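Local coordinates for protein PTHB1 (Homo sapiens, PDB 4YD8) that forms the N-terminal seven-bladed beta-propeller of a BBSome subunit, part of the coat complex thought to sort specific membrane proteins to the primary cilium, at residues A[16-21]-A[52-57]; A[22-27]-A[44-49]; A[195-200]-A[209-214]. All coordinates share one frame; numbering follows the deposited sequence. Where two conformers were deposited one is given.

Contact 1: residues A[16-21]-A[52-57]; sequences TILGDK and YLRIFS
L18 meets F56 and R54 where two neighbouring sheets of the seven-bladed beta-propeller face each other: the end of strand 8-17, which pairs with strand 357-362, and the loop that follows it pack against strand 52-56 of the next sheet. The apolar part of the contact centres on one methyl. L18 CD2 lies 3.5 Å from F56 CZ, approaching the ring obliquely as the two side chains slide past each other in opposite directions. T16 adds its CG2 from the strand end, 4.1 Å from the same F56 CZ, and W14 meets that ring edge-to-face. L18 CD2 also rests against the aliphatic part of R54, 3.8 Å from R54 CD, so that one leucine branch fills the angle between an aromatic ring and an arginine stem.

The polar end of R54 takes its charge partners from elsewhere: NH2 forms a salt bridge with E22 and NE one with E75, an arrangement likely to fix the rotation of the group. Its chain runs extended from CG to NE (chi2 171°, chi3 177°), which carries the guanidinium up to the turn after strand 8-17. There the backbone covers one face of the flat group, with L18 C and G19 N both displaced toward the rim, while Y52 CB lies over the opposite face. At the guanidinium end, G19 CA sits 3.7 Å from R54 NH2.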
ATOM      1  N   THR A  16      -3.077  10.807  15.875  1.00 25.60           N
ATOM      2  CA  THR A  16      -3.128   9.973  17.063  1.00 26.39           C
ATOM      3  C   THR A  16      -1.804   9.235  17.189  1.00 30.33           C
ATOM      4  O   THR A  16      -0.976   9.245  16.271  1.00 27.64           O
ATOM      5  CB  THR A  16      -4.315   8.970  17.028  1.00 30.13           C
ATOM      6  OG1 THR A  16      -4.574   8.475  18.351  1.00 33.81           O
ATOM      7  CG2 THR A  16      -4.028   7.793  16.102  1.00 31.05           C
ATOM      8  N   ILE A  17      -1.606   8.607  18.337  1.00 32.69           N
ATOM      9  CA  ILE A  17      -0.460   7.736  18.529  1.00 34.85           C
ATOM     10  C   ILE A  17      -0.989   6.336  18.795  1.00 34.07           C
ATOM     11  O   ILE A  17      -1.829   6.142  19.673  1.00 33.13           O
ATOM     12  CB  ILE A  17       0.437   8.222  19.680  1.00 34.33           C
ATOM     13  CG1 ILE A  17       1.011   9.598  19.343  1.00 34.68           C
ATOM     14  CG2 ILE A  17       1.564   7.235  19.938  1.00 35.54           C
ATOM     15  CD1 ILE A  17       1.878  10.196  20.464  1.00 40.25           C
ATOM     16  N   LEU A  18      -0.517   5.373  18.007  1.00 27.12           N
ATOM     17  CA  LEU A  18      -1.029   4.006  18.047  1.00 27.64           C
ATOM     18  C   LEU A  18      -0.345   3.144  19.102  1.00 35.60           C
ATOM     19  O   LEU A  18       0.804   2.740  18.932  1.00 37.48           O
ATOM     20  CB  LEU A  18      -0.857   3.350  16.680  1.00 26.72           C
ATOM     21  CG  LEU A  18      -1.571   4.054  15.532  1.00 31.56           C
ATOM     22  CD1 LEU A  18      -1.349   3.298  14.235  1.00 34.23           C
ATOM     23  CD2 LEU A  18      -3.042   4.150  15.847  1.00 26.55           C
ATOM     24  N   GLY A  19      -1.058   2.863  20.187  1.00 35.36           N
ATOM     25  CA  GLY A  19      -0.546   2.000  21.236  1.00 37.27           C
ATOM     26  C   GLY A  19       0.645   2.577  21.975  1.00 43.34           C
ATOM     27  O   GLY A  19       0.896   3.785  21.937  1.00 43.08           O
ATOM     28  N   ASP A  20       1.382   1.700  22.652  1.00 44.24           N
ATOM     29  CA  ASP A  20       2.520   2.114  23.460  1.00 51.20           C
ATOM     30  C   ASP A  20       3.810   1.507  22.940  1.00 48.59           C
ATOM     31  O   ASP A  20       4.064   0.316  23.127  1.00 48.94           O
ATOM     32  CB  ASP A  20       2.312   1.719  24.924  1.00 60.08           C
ATOM     33  CG  ASP A  20       3.157   2.543  25.871  1.00 74.19           C
ATOM     34  OD1 ASP A  20       4.364   2.251  26.004  1.00 76.67           O
ATOM     35  OD2 ASP A  20       2.612   3.489  26.478  1.00 81.26           O
ATOM     36  N   LYS A  21       4.618   2.342  22.294  1.00 47.78           N
ATOM     37  CA  LYS A  21       5.885   1.913  21.702  1.00 49.66           C
ATOM     38  C   LYS A  21       5.692   0.736  20.748  1.00 42.12           C
ATOM     39  O   LYS A  21       6.472  -0.211  20.746  1.00 39.47           O
ATOM     40  CB  LYS A  21       6.901   1.550  22.792  1.00 56.46           C
ATOM     41  CG  LYS A  21       7.061   2.602  23.889  1.00 65.11           C
ATOM     42  CD  LYS A  21       7.070   4.021  23.329  1.00 73.31           C
ATOM     43  CE  LYS A  21       7.287   5.060  24.429  1.00 81.60           C
ATOM     44  NZ  LYS A  21       6.139   6.014  24.520  1.00 79.69           N
ATOM     45  N   TYR A  52      -1.842  -5.719  16.952  1.00 28.21           N
ATOM     46  CA  TYR A  52      -3.107  -4.967  16.923  1.00 26.58           C
ATOM     47  C   TYR A  52      -3.544  -4.523  15.529  1.00 30.11           C
ATOM     48  O   TYR A  52      -2.744  -4.033  14.742  1.00 28.16           O
ATOM     49  CB  TYR A  52      -3.013  -3.723  17.820  1.00 30.51           C
ATOM     50  CG  TYR A  52      -3.015  -4.068  19.288  1.00 38.98           C
ATOM     51  CD1 TYR A  52      -4.210  -4.250  19.975  1.00 37.84           C
ATOM     52  CD2 TYR A  52      -1.821  -4.230  19.985  1.00 45.39           C
ATOM     53  CE1 TYR A  52      -4.216  -4.586  21.325  1.00 43.83           C
ATOM     54  CE2 TYR A  52      -1.817  -4.564  21.329  1.00 49.26           C
ATOM     55  CZ  TYR A  52      -3.018  -4.740  21.992  1.00 51.01           C
ATOM     56  OH  TYR A  52      -3.014  -5.062  23.328  1.00 61.40           O
ATOM     57  N   LEU A  53      -4.834  -4.682  15.249  1.00 30.28           N
ATOM     58  CA  LEU A  53      -5.458  -4.151  14.045  1.00 25.93           C
ATOM     59  C   LEU A  53      -6.404  -3.029  14.466  1.00 26.13           C
ATOM     60  O   LEU A  53      -7.256  -3.232  15.334  1.00 25.14           O
ATOM     61  CB  LEU A  53      -6.215  -5.259  13.286  1.00 27.20           C
ATOM     62  CG  LEU A  53      -6.751  -5.025  11.857  1.00 28.94           C
ATOM     63  CD1 LEU A  53      -7.914  -4.033  11.795  1.00 26.75           C
ATOM     64  CD2 LEU A  53      -5.649  -4.570  10.925  1.00 28.35           C
ATOM     65  N   ARG A  54      -6.255  -1.855  13.861  1.00 23.16           N
ATOM     66  CA  ARG A  54      -7.098  -0.708  14.205  1.00 23.63           C
ATOM     67  C   ARG A  54      -7.737  -0.113  12.952  1.00 23.04           C
ATOM     68  O   ARG A  54      -7.104  -0.036  11.910  1.00 22.65           O
ATOM     69  CB  ARG A  54      -6.278   0.367  14.948  1.00 24.66           C
ATOM     70  CG  ARG A  54      -5.719  -0.123  16.291  1.00 24.18           C
ATOM     71  CD  ARG A  54      -4.735   0.870  16.922  1.00 28.21           C
ATOM     72  NE  ARG A  54      -4.275   0.412  18.235  1.00 32.12           N
ATOM     73  CZ  ARG A  54      -3.072  -0.107  18.475  1.00 32.66           C
ATOM     74  NH1 ARG A  54      -2.194  -0.256  17.491  1.00 27.56           N
ATOM     75  NH2 ARG A  54      -2.742  -0.487  19.704  1.00 32.42           N
ATOM     76  N   ILE A  55      -8.987   0.318  13.070  1.00 24.09           N
ATOM     77  CA  ILE A  55      -9.677   0.982  11.972  1.00 20.04           C
ATOM     78  C   ILE A  55     -10.228   2.323  12.462  1.00 20.62           C
ATOM     79  O   ILE A  55     -10.918   2.373  13.484  1.00 22.81           O
ATOM     80  CB  ILE A  55     -10.841   0.132  11.425  1.00 23.68           C
ATOM     81  CG1 ILE A  55     -10.349  -1.266  11.006  1.00 23.71           C
ATOM     82  CG2 ILE A  55     -11.521   0.851  10.246  1.00 21.57           C
ATOM     83  CD1 ILE A  55     -11.495  -2.169  10.484  1.00 21.44           C
ATOM     84  N   PHE A  56      -9.907   3.393  11.745  1.00 18.51           N
ATOM     85  CA  PHE A  56     -10.327   4.750  12.125  1.00 19.25           C
ATOM     86  C   PHE A  56     -11.185   5.409  11.059  1.00 24.31           C
ATOM     87  O   PHE A  56     -10.990   5.205   9.861  1.00 23.39           O
ATOM     88  CB  PHE A  56      -9.128   5.688  12.369  1.00 20.74           C
ATOM     89  CG  PHE A  56      -8.216   5.268  13.487  1.00 23.23           C
ATOM     90  CD1 PHE A  56      -7.165   4.396  13.249  1.00 27.58           C
ATOM     91  CD2 PHE A  56      -8.399   5.769  14.778  1.00 27.59           C
ATOM     92  CE1 PHE A  56      -6.312   4.019  14.276  1.00 24.25           C
ATOM     93  CE2 PHE A  56      -7.548   5.398  15.810  1.00 27.58           C
ATOM     94  CZ  PHE A  56      -6.502   4.510  15.555  1.00 26.61           C
ATOM     95  N   SER A  57     -12.096   6.256  11.516  1.00 23.03           N
ATOM     96  CA  SER A  57     -12.789   7.199  10.646  1.00 25.89           C
ATOM     97  C   SER A  57     -12.634   8.570  11.293  1.00 25.22           C
ATOM     98  O   SER A  57     -13.464   8.982  12.080  1.00 27.50           O
ATOM     99  CB  SER A  57     -14.263   6.808  10.475  1.00 30.22           C
ATOM    100  OG  SER A  57     -14.891   7.620   9.502  1.00 37.69           O
TER

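Contact 2: residues A[22-27]-A[44-49]; sequences EEFDQG and IIVGSF
E22 OE1 accepts a hydrogen bond from S48 OG at 2.7 Å, the shortest polar link between the two segments. The hydroxyl comes from above the carboxylate plane, 39° out of it; with R54 at its other oxygen, the buried acid is probably stabilised as the anion. The glutamate chain is extended beyond CG (chi2 -170°), which brings the carboxylate across to the serine. One residue further on, the backbones join directly: F49 N donates to E23 O over 3.1 Å in a nearly straight bond, 174° at the hydrogen.

F24 packs between these polar links and strand 43-47. Its CE2 lies 3.2 Å from S48 CB and 3.5 Å from V46 CG1, both oblique to the ring, with the phenylalanine and valine side chains crossing at about a right angle. At the ring edge, near its plane, stands the buried G47 O, 3.3 Å from F24 CD2 and without a polar partner in the model. The F49 ring takes F24 CA over one face, while D25 CB approaches its CZ obliquely at 3.5 Å. L18 and L352 also touch F24, placing it in the apolar layer between adjacent sheets, an arrangement characteristic of a beta-propeller, where the segment linking two blades packs on the next one.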
ATOM      1  N   GLU A  22       4.640   0.804  19.940  1.00 37.68           N
ATOM      2  CA  GLU A  22       4.443  -0.162  18.873  1.00 41.33           C
ATOM      3  C   GLU A  22       5.295   0.232  17.665  1.00 37.93           C
ATOM      4  O   GLU A  22       5.722   1.374  17.543  1.00 37.10           O
ATOM      5  CB  GLU A  22       2.954  -0.261  18.503  1.00 38.70           C
ATOM      6  CG  GLU A  22       2.091  -0.715  19.691  1.00 39.57           C
ATOM      7  CD  GLU A  22       0.659  -1.061  19.315  1.00 35.00           C
ATOM      8  OE1 GLU A  22       0.392  -1.354  18.131  1.00 33.14           O
ATOM      9  OE2 GLU A  22      -0.197  -1.070  20.222  1.00 37.74           O
ATOM     10  N   GLU A  23       5.548  -0.731  16.786  1.00 34.28           N
ATOM     11  CA  GLU A  23       6.381  -0.549  15.602  1.00 34.88           C
ATOM     12  C   GLU A  23       5.593  -0.930  14.355  1.00 32.44           C
ATOM     13  O   GLU A  23       4.725  -1.812  14.372  1.00 30.80           O
ATOM     14  CB  GLU A  23       7.678  -1.379  15.697  1.00 38.23           C
ATOM     15  CG  GLU A  23       8.502  -1.093  16.944  1.00 49.81           C
ATOM     16  CD  GLU A  23       9.595  -2.124  17.198  1.00 59.11           C
ATOM     17  OE1 GLU A  23       9.653  -3.144  16.476  1.00 57.49           O
ATOM     18  OE2 GLU A  23      10.401  -1.906  18.124  1.00 61.76           O
ATOM     19  N   PHE A  24       5.890  -0.226  13.270  1.00 30.88           N
ATOM     20  CA  PHE A  24       5.157  -0.336  12.021  1.00 25.41           C
ATOM     21  C   PHE A  24       6.132  -0.225  10.868  1.00 30.06           C
ATOM     22  O   PHE A  24       7.225   0.306  11.036  1.00 28.66           O
ATOM     23  CB  PHE A  24       4.118   0.783  11.906  1.00 25.31           C
ATOM     24  CG  PHE A  24       3.177   0.855  13.070  1.00 24.51           C
ATOM     25  CD1 PHE A  24       3.564   1.453  14.267  1.00 27.65           C
ATOM     26  CD2 PHE A  24       1.900   0.353  12.963  1.00 26.76           C
ATOM     27  CE1 PHE A  24       2.695   1.504  15.337  1.00 27.73           C
ATOM     28  CE2 PHE A  24       1.026   0.415  14.028  1.00 25.72           C
ATOM     29  CZ  PHE A  24       1.431   0.986  15.217  1.00 26.17           C
ATOM     30  N   ASP A  25       5.755  -0.705   9.692  1.00 28.64           N
ATOM     31  CA  ASP A  25       6.584  -0.465   8.513  0.56 33.61           C
ATOM     32  C   ASP A  25       5.685  -0.265   7.306  1.00 29.11           C
ATOM     33  O   ASP A  25       4.460  -0.216   7.443  1.00 26.71           O
ATOM     34  CB  ASP A  25       7.559  -1.622   8.274  0.56 35.06           C
ATOM     35  CG  ASP A  25       8.853  -1.181   7.598  0.56 41.55           C
ATOM     36  OD1 ASP A  25       8.876  -0.119   6.932  0.56 35.37           O
ATOM     37  OD2 ASP A  25       9.856  -1.913   7.735  0.56 54.95           O
ATOM     38  N   GLN A  26       6.296  -0.135   6.136  1.00 29.45           N
ATOM     39  CA  GLN A  26       5.534  -0.018   4.909  1.00 35.29           C
ATOM     40  C   GLN A  26       4.734  -1.315   4.792  1.00 38.80           C
ATOM     41  O   GLN A  26       5.217  -2.388   5.153  1.00 48.20           O
ATOM     42  CB  GLN A  26       6.454   0.211   3.699  1.00 37.67           C
ATOM     43  CG  GLN A  26       6.955  -1.037   2.993  1.00 39.93           C
ATOM     44  CD  GLN A  26       8.009  -0.726   1.917  1.00 50.82           C
ATOM     45  OE1 GLN A  26       8.960   0.020   2.155  1.00 53.71           O
ATOM     46  NE2 GLN A  26       7.828  -1.291   0.731  1.00 44.23           N
ATOM     47  N   GLY A  27       3.503  -1.219   4.327  1.00 35.81           N
ATOM     48  CA  GLY A  27       2.635  -2.383   4.350  1.00 26.34           C
ATOM     49  C   GLY A  27       1.567  -2.311   5.429  1.00 22.66           C
ATOM     50  O   GLY A  27       0.493  -2.885   5.272  1.00 24.37           O
ATOM     51  N   ILE A  44      -9.179   4.466   7.725  1.00 18.24           N
ATOM     52  CA  ILE A  44      -7.759   4.175   7.903  1.00 18.75           C
ATOM     53  C   ILE A  44      -7.648   2.821   8.590  1.00 20.91           C
ATOM     54  O   ILE A  44      -8.225   2.621   9.668  1.00 22.67           O
ATOM     55  CB  ILE A  44      -7.052   5.233   8.753  1.00 20.60           C
ATOM     56  CG1 ILE A  44      -7.241   6.634   8.165  1.00 21.88           C
ATOM     57  CG2 ILE A  44      -5.568   4.930   8.893  1.00 19.22           C
ATOM     58  CD1 ILE A  44      -6.768   7.706   9.113  1.00 23.57           C
ATOM     59  N   ILE A  45      -6.934   1.891   7.963  1.00 19.25           N
ATOM     60  CA  ILE A  45      -6.680   0.595   8.581  1.00 18.44           C
ATOM     61  C   ILE A  45      -5.194   0.480   8.850  1.00 19.12           C
ATOM     62  O   ILE A  45      -4.390   0.668   7.938  1.00 20.72           O
ATOM     63  CB  ILE A  45      -7.109  -0.598   7.691  1.00 21.14           C
ATOM     64  CG1 ILE A  45      -8.582  -0.470   7.288  1.00 25.64           C
ATOM     65  CG2 ILE A  45      -6.821  -1.932   8.422  1.00 18.90           C
ATOM     66  CD1 ILE A  45      -8.792   0.001   5.888  1.00 27.85           C
ATOM     67  N   VAL A  46      -4.834   0.199  10.100  1.00 17.75           N
ATOM     68  CA  VAL A  46      -3.431   0.039  10.452  1.00 19.42           C
ATOM     69  C   VAL A  46      -3.213  -1.225  11.271  1.00 22.92           C
ATOM     70  O   VAL A  46      -3.898  -1.444  12.276  1.00 23.49           O
ATOM     71  CB  VAL A  46      -2.881   1.245  11.261  1.00 27.90           C
ATOM     72  CG1 VAL A  46      -1.387   1.040  11.559  1.00 26.68           C
ATOM     73  CG2 VAL A  46      -3.059   2.545  10.497  1.00 30.66           C
ATOM     74  N   GLY A  47      -2.262  -2.054  10.839  1.00 22.28           N
ATOM     75  CA  GLY A  47      -1.860  -3.210  11.631  1.00 26.33           C
ATOM     76  C   GLY A  47      -0.476  -2.965  12.207  1.00 25.40           C
ATOM     77  O   GLY A  47       0.324  -2.252  11.602  1.00 26.48           O
ATOM     78  N   SER A  48      -0.189  -3.511  13.386  1.00 26.11           N
ATOM     79  CA  SER A  48       1.130  -3.305  13.977  1.00 26.63           C
ATOM     80  C   SER A  48       1.880  -4.620  14.179  1.00 26.56           C
ATOM     81  O   SER A  48       1.279  -5.699  14.194  1.00 27.46           O
ATOM     82  CB  SER A  48       1.024  -2.553  15.311  1.00 35.65           C
ATOM     83  OG  SER A  48       0.736  -3.396  16.403  1.00 39.05           O
ATOM     84  N   PHE A  49       3.194  -4.522  14.340  1.00 26.99           N
ATOM     85  CA  PHE A  49       3.998  -5.723  14.573  1.00 31.65           C
ATOM     86  C   PHE A  49       3.737  -6.234  16.004  1.00 33.73           C
ATOM     87  O   PHE A  49       4.221  -7.291  16.376  1.00 32.24           O
ATOM     88  CB  PHE A  49       5.492  -5.451  14.385  1.00 38.55           C
ATOM     89  CG  PHE A  49       5.891  -5.010  13.009  1.00 43.95           C
ATOM     90  CD1 PHE A  49       5.053  -5.189  11.923  1.00 40.93           C
ATOM     91  CD2 PHE A  49       7.132  -4.404  12.811  1.00 51.61           C
ATOM     92  CE1 PHE A  49       5.441  -4.785  10.662  1.00 45.90           C
ATOM     93  CE2 PHE A  49       7.526  -3.996  11.561  1.00 51.09           C
ATOM     94  CZ  PHE A  49       6.683  -4.186  10.484  1.00 49.77           C
TER

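Contact 3: residues A[195-200]-A[209-214]; sequences DSFLTV and YKYQVL
The beta hairpin of strands 196-200 and 205-210, the middle pair of a four-stranded propeller sheet, ends here where the second strand turns straight into helix 211-216. F197 and Y209 form an antiparallel hydrogen-bonded pair: F197 N donates to Y209 O and Y209 N to F197 O, each over 2.8 Å, and S196 with K210 makes the adjoining non-hydrogen-bonded pair. Beyond it, Y211 N reaches D195 O at 3.0 Å, a nearly straight bond that ties the first residue of the helix to the hairpin. In one of its two conformers K210 curls back, and NZ adds a weak bond to the same D195 O and a hydrogen bond to T194 O.

D195 and S196 form a G1 beta bulge against strand 188-191. The D195 side chain swings CG opposite its own backbone N (chi1 -171°), which lays the carboxylate obliquely across the start of Y211, its OD1 3.6 Å from Y211 CB and its plane 43° from that of the ring. OD1 is held by Y190 OH and G148 N, while OD2 receives a bond from a water that in turn accepts from Q212 N and, in that lysine conformer, from K210 NZ. An alanine here is likely to leave Y190 OH and G148 N without this acceptor and the bridging water without its carboxylate.

On the face of the sheet that carries F197 and Y209, the F197 ring lies beside that of Y211 from the helix, pointing the same way, with F197 CE2 at the edge of the tyrosine ring, 3.6 Å from Y211 CD1. F147 meets both rings, edge-to-face in the case of F197. Near the plane of the F197 ring, L214 CD1 comes within 3.3 Å of F197 CD2.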
ATOM      1  N   ASP A 195      -0.883  -8.386 -16.847  1.00 31.04           N
ATOM      2  CA  ASP A 195      -1.148  -9.591 -16.050  1.00 29.18           C
ATOM      3  C   ASP A 195       0.178 -10.218 -15.597  1.00 29.99           C
ATOM      4  O   ASP A 195       0.485 -11.368 -15.920  1.00 30.66           O
ATOM      5  CB  ASP A 195      -2.017 -10.582 -16.845  1.00 29.05           C
ATOM      6  CG  ASP A 195      -2.511 -11.760 -15.999  1.00 32.57           C
ATOM      7  OD1 ASP A 195      -2.735 -11.604 -14.780  1.00 32.89           O
ATOM      8  OD2 ASP A 195      -2.667 -12.863 -16.560  1.00 37.66           O
ATOM      9  N   SER A 196       0.969  -9.431 -14.866  1.00 27.86           N
ATOM     10  CA  SER A 196       2.291  -9.870 -14.421  1.00 26.91           C
ATOM     11  C   SER A 196       2.592  -9.457 -12.990  1.00 28.30           C
ATOM     12  O   SER A 196       2.005  -8.503 -12.462  1.00 25.48           O
ATOM     13  CB  SER A 196       3.392  -9.317 -15.340  1.00 28.21           C
ATOM     14  OG  SER A 196       3.194  -9.715 -16.684  1.00 31.42           O
ATOM     15  N   PHE A 197       3.522 -10.180 -12.372  1.00 28.03           N
ATOM     16  CA  PHE A 197       4.052  -9.818 -11.065  1.00 25.54           C
ATOM     17  C   PHE A 197       5.385  -9.115 -11.229  1.00 27.02           C
ATOM     18  O   PHE A 197       6.242  -9.565 -11.989  1.00 26.47           O
ATOM     19  CB  PHE A 197       4.234 -11.048 -10.171  1.00 26.12           C
ATOM     20  CG  PHE A 197       2.945 -11.730  -9.810  1.00 28.22           C
ATOM     21  CD1 PHE A 197       2.047 -11.127  -8.948  1.00 28.90           C
ATOM     22  CD2 PHE A 197       2.638 -12.971 -10.326  1.00 34.87           C
ATOM     23  CE1 PHE A 197       0.856 -11.754  -8.614  1.00 27.46           C
ATOM     24  CE2 PHE A 197       1.445 -13.609  -9.992  1.00 34.76           C
ATOM     25  CZ  PHE A 197       0.556 -12.985  -9.139  1.00 28.13           C
ATOM     26  N   LEU A 198       5.563  -8.019 -10.505  1.00 22.68           N
ATOM     27  CA  LEU A 198       6.820  -7.277 -10.564  1.00 22.38           C
ATOM     28  C   LEU A 198       7.524  -7.340  -9.219  1.00 30.14           C
ATOM     29  O   LEU A 198       6.892  -7.240  -8.164  1.00 25.30           O
ATOM     30  CB  LEU A 198       6.563  -5.810 -10.977  1.00 27.96           C
ATOM     31  CG  LEU A 198       6.348  -5.696 -12.492  1.00 36.02           C
ATOM     32  CD1 LEU A 198       4.943  -6.119 -12.937  1.00 33.87           C
ATOM     33  CD2 LEU A 198       6.657  -4.326 -12.971  1.00 40.99           C
ATOM     34  N   THR A 199       8.835  -7.531  -9.250  1.00 27.53           N
ATOM     35  CA  THR A 199       9.603  -7.434  -8.030  1.00 24.01           C
ATOM     36  C   THR A 199      10.973  -6.847  -8.352  1.00 27.95           C
ATOM     37  O   THR A 199      11.263  -6.553  -9.513  1.00 26.70           O
ATOM     38  CB  THR A 199       9.736  -8.804  -7.328  1.00 24.98           C
ATOM     39  OG1 THR A 199      10.310  -8.621  -6.027  1.00 26.57           O
ATOM     40  CG2 THR A 199      10.610  -9.776  -8.156  1.00 29.81           C
ATOM     41  N   VAL A 200      11.778  -6.606  -7.323  1.00 23.00           N
ATOM     42  CA  VAL A 200      13.169  -6.208  -7.536  1.00 25.37           C
ATOM     43  C   VAL A 200      14.078  -7.115  -6.715  1.00 30.48           C
ATOM     44  O   VAL A 200      13.880  -7.271  -5.511  1.00 30.51           O
ATOM     45  CB  VAL A 200      13.442  -4.759  -7.147  1.00 23.27           C
ATOM     46  CG1 VAL A 200      14.812  -4.320  -7.687  1.00 24.04           C
ATOM     47  CG2 VAL A 200      12.314  -3.829  -7.660  1.00 22.48           C
ATOM     48  N   TYR A 209       7.197 -11.079 -14.204  1.00 27.18           N
ATOM     49  CA  TYR A 209       6.815 -12.458 -14.493  1.00 30.54           C
ATOM     50  C   TYR A 209       5.349 -12.547 -14.900  1.00 33.90           C
ATOM     51  O   TYR A 209       4.478 -12.139 -14.142  1.00 28.05           O
ATOM     52  CB  TYR A 209       7.035 -13.350 -13.269  1.00 33.36           C
ATOM     53  CG  TYR A 209       8.468 -13.450 -12.829  1.00 30.84           C
ATOM     54  CD1 TYR A 209       8.994 -12.551 -11.911  1.00 30.19           C
ATOM     55  CD2 TYR A 209       9.303 -14.445 -13.336  1.00 32.71           C
ATOM     56  CE1 TYR A 209      10.315 -12.631 -11.502  1.00 34.56           C
ATOM     57  CE2 TYR A 209      10.635 -14.533 -12.934  1.00 37.53           C
ATOM     58  CZ  TYR A 209      11.131 -13.616 -12.014  1.00 36.29           C
ATOM     59  OH  TYR A 209      12.442 -13.679 -11.592  1.00 39.39           O
ATOM     60  N   LYS A 210       5.078 -13.097 -16.078  1.00 32.67           N
ATOM     61  CA  LYS A 210       3.706 -13.302 -16.532  0.52 35.27           C
ATOM     62  C   LYS A 210       2.978 -14.299 -15.643  1.00 36.34           C
ATOM     63  O   LYS A 210       3.521 -15.362 -15.315  1.00 33.77           O
ATOM     64  CB  LYS A 210       3.679 -13.789 -17.981  0.52 38.76           C
ATOM     65  CG  LYS A 210       4.245 -12.801 -18.988  0.52 41.82           C
ATOM     66  CD  LYS A 210       3.314 -12.637 -20.185  0.52 46.25           C
ATOM     67  CE  LYS A 210       2.281 -11.526 -19.958  0.52 43.49           C
ATOM     68  NZ  LYS A 210       1.204 -11.847 -18.964  0.52 37.99           N
ATOM     69  N   TYR A 211       1.748 -13.961 -15.254  1.00 30.91           N
ATOM     70  CA  TYR A 211       0.953 -14.848 -14.411  1.00 32.17           C
ATOM     71  C   TYR A 211       0.781 -16.250 -15.003  1.00 34.50           C
ATOM     72  O   TYR A 211       0.927 -17.253 -14.295  1.00 38.90           O
ATOM     73  CB  TYR A 211      -0.433 -14.258 -14.150  1.00 31.46           C
ATOM     74  CG  TYR A 211      -1.288 -15.174 -13.308  1.00 33.03           C
ATOM     75  CD1 TYR A 211      -1.030 -15.330 -11.953  1.00 35.19           C
ATOM     76  CD2 TYR A 211      -2.339 -15.885 -13.861  1.00 34.55           C
ATOM     77  CE1 TYR A 211      -1.794 -16.158 -11.172  1.00 34.64           C
ATOM     78  CE2 TYR A 211      -3.118 -16.724 -13.078  1.00 44.06           C
ATOM     79  CZ  TYR A 211      -2.836 -16.851 -11.730  1.00 38.38           C
ATOM     80  OH  TYR A 211      -3.590 -17.677 -10.936  1.00 50.04           O
ATOM     81  N   GLN A 212       0.462 -16.327 -16.291  1.00 34.99           N
ATOM     82  CA  GLN A 212       0.214 -17.635 -16.899  1.00 38.44           C
ATOM     83  C   GLN A 212       1.494 -18.456 -17.003  1.00 43.52           C
ATOM     84  O   GLN A 212       1.457 -19.676 -16.867  1.00 46.55           O
ATOM     85  CB  GLN A 212      -0.437 -17.490 -18.275  1.00 47.09           C
ATOM     86  CG  GLN A 212      -1.834 -16.853 -18.235  1.00 57.24           C
ATOM     87  CD  GLN A 212      -2.872 -17.685 -17.477  1.00 62.94           C
ATOM     88  OE1 GLN A 212      -2.676 -18.875 -17.217  1.00 65.98           O
ATOM     89  NE2 GLN A 212      -3.986 -17.052 -17.125  1.00 59.57           N
ATOM     90  N   VAL A 213       2.624 -17.788 -17.219  1.00 40.22           N
ATOM     91  CA  VAL A 213       3.911 -18.470 -17.219  1.00 44.67           C
ATOM     92  C   VAL A 213       4.177 -19.047 -15.832  1.00 45.45           C
ATOM     93  O   VAL A 213       4.606 -20.188 -15.700  1.00 47.28           O
ATOM     94  CB  VAL A 213       5.057 -17.529 -17.639  1.00 45.71           C
ATOM     95  CG1 VAL A 213       6.411 -18.140 -17.301  1.00 45.58           C
ATOM     96  CG2 VAL A 213       4.960 -17.223 -19.116  1.00 43.57           C
ATOM     97  N   LEU A 214       3.900 -18.263 -14.796  1.00 41.03           N
ATOM     98  CA  LEU A 214       3.967 -18.760 -13.423  1.00 38.06           C
ATOM     99  C   LEU A 214       3.044 -19.947 -13.209  1.00 40.41           C
ATOM    100  O   LEU A 214       3.464 -20.985 -12.704  1.00 45.38           O
ATOM    101  CB  LEU A 214       3.603 -17.650 -12.432  1.00 38.60           C
ATOM    102  CG  LEU A 214       4.805 -16.859 -11.933  1.00 50.80           C
ATOM    103  CD1 LEU A 214       4.368 -15.507 -11.448  1.00 51.97           C
ATOM    104  CD2 LEU A 214       5.472 -17.619 -10.811  1.00 56.99           C
TER
HETATM  105  O   HOH W   1      -0.358 -13.966 -17.895  1.00 40.84           O

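Overall arrangement
Contacts 1 and 2 form one continuous patch, their centres 8 Å apart, with contact 2 nested inside the loop that contact 1 closes. Strands 43-47 and 52-56 are neighbours in one sheet. R54 NH2 of contact 1 lies 2.7 Å from E22 OE2 of contact 2 in a salt bridge, and L18 CD1 packs 3.5 Å from V46 CG1. Contact 3 belongs to a separate blade on the opposite side of the chain's centre; its centre is about 34 Å from that of contact 1 and 27 Å from that of contact 2. It is the one near G145, a residue critical for protein stability, about 7 Å from the F197 side chain.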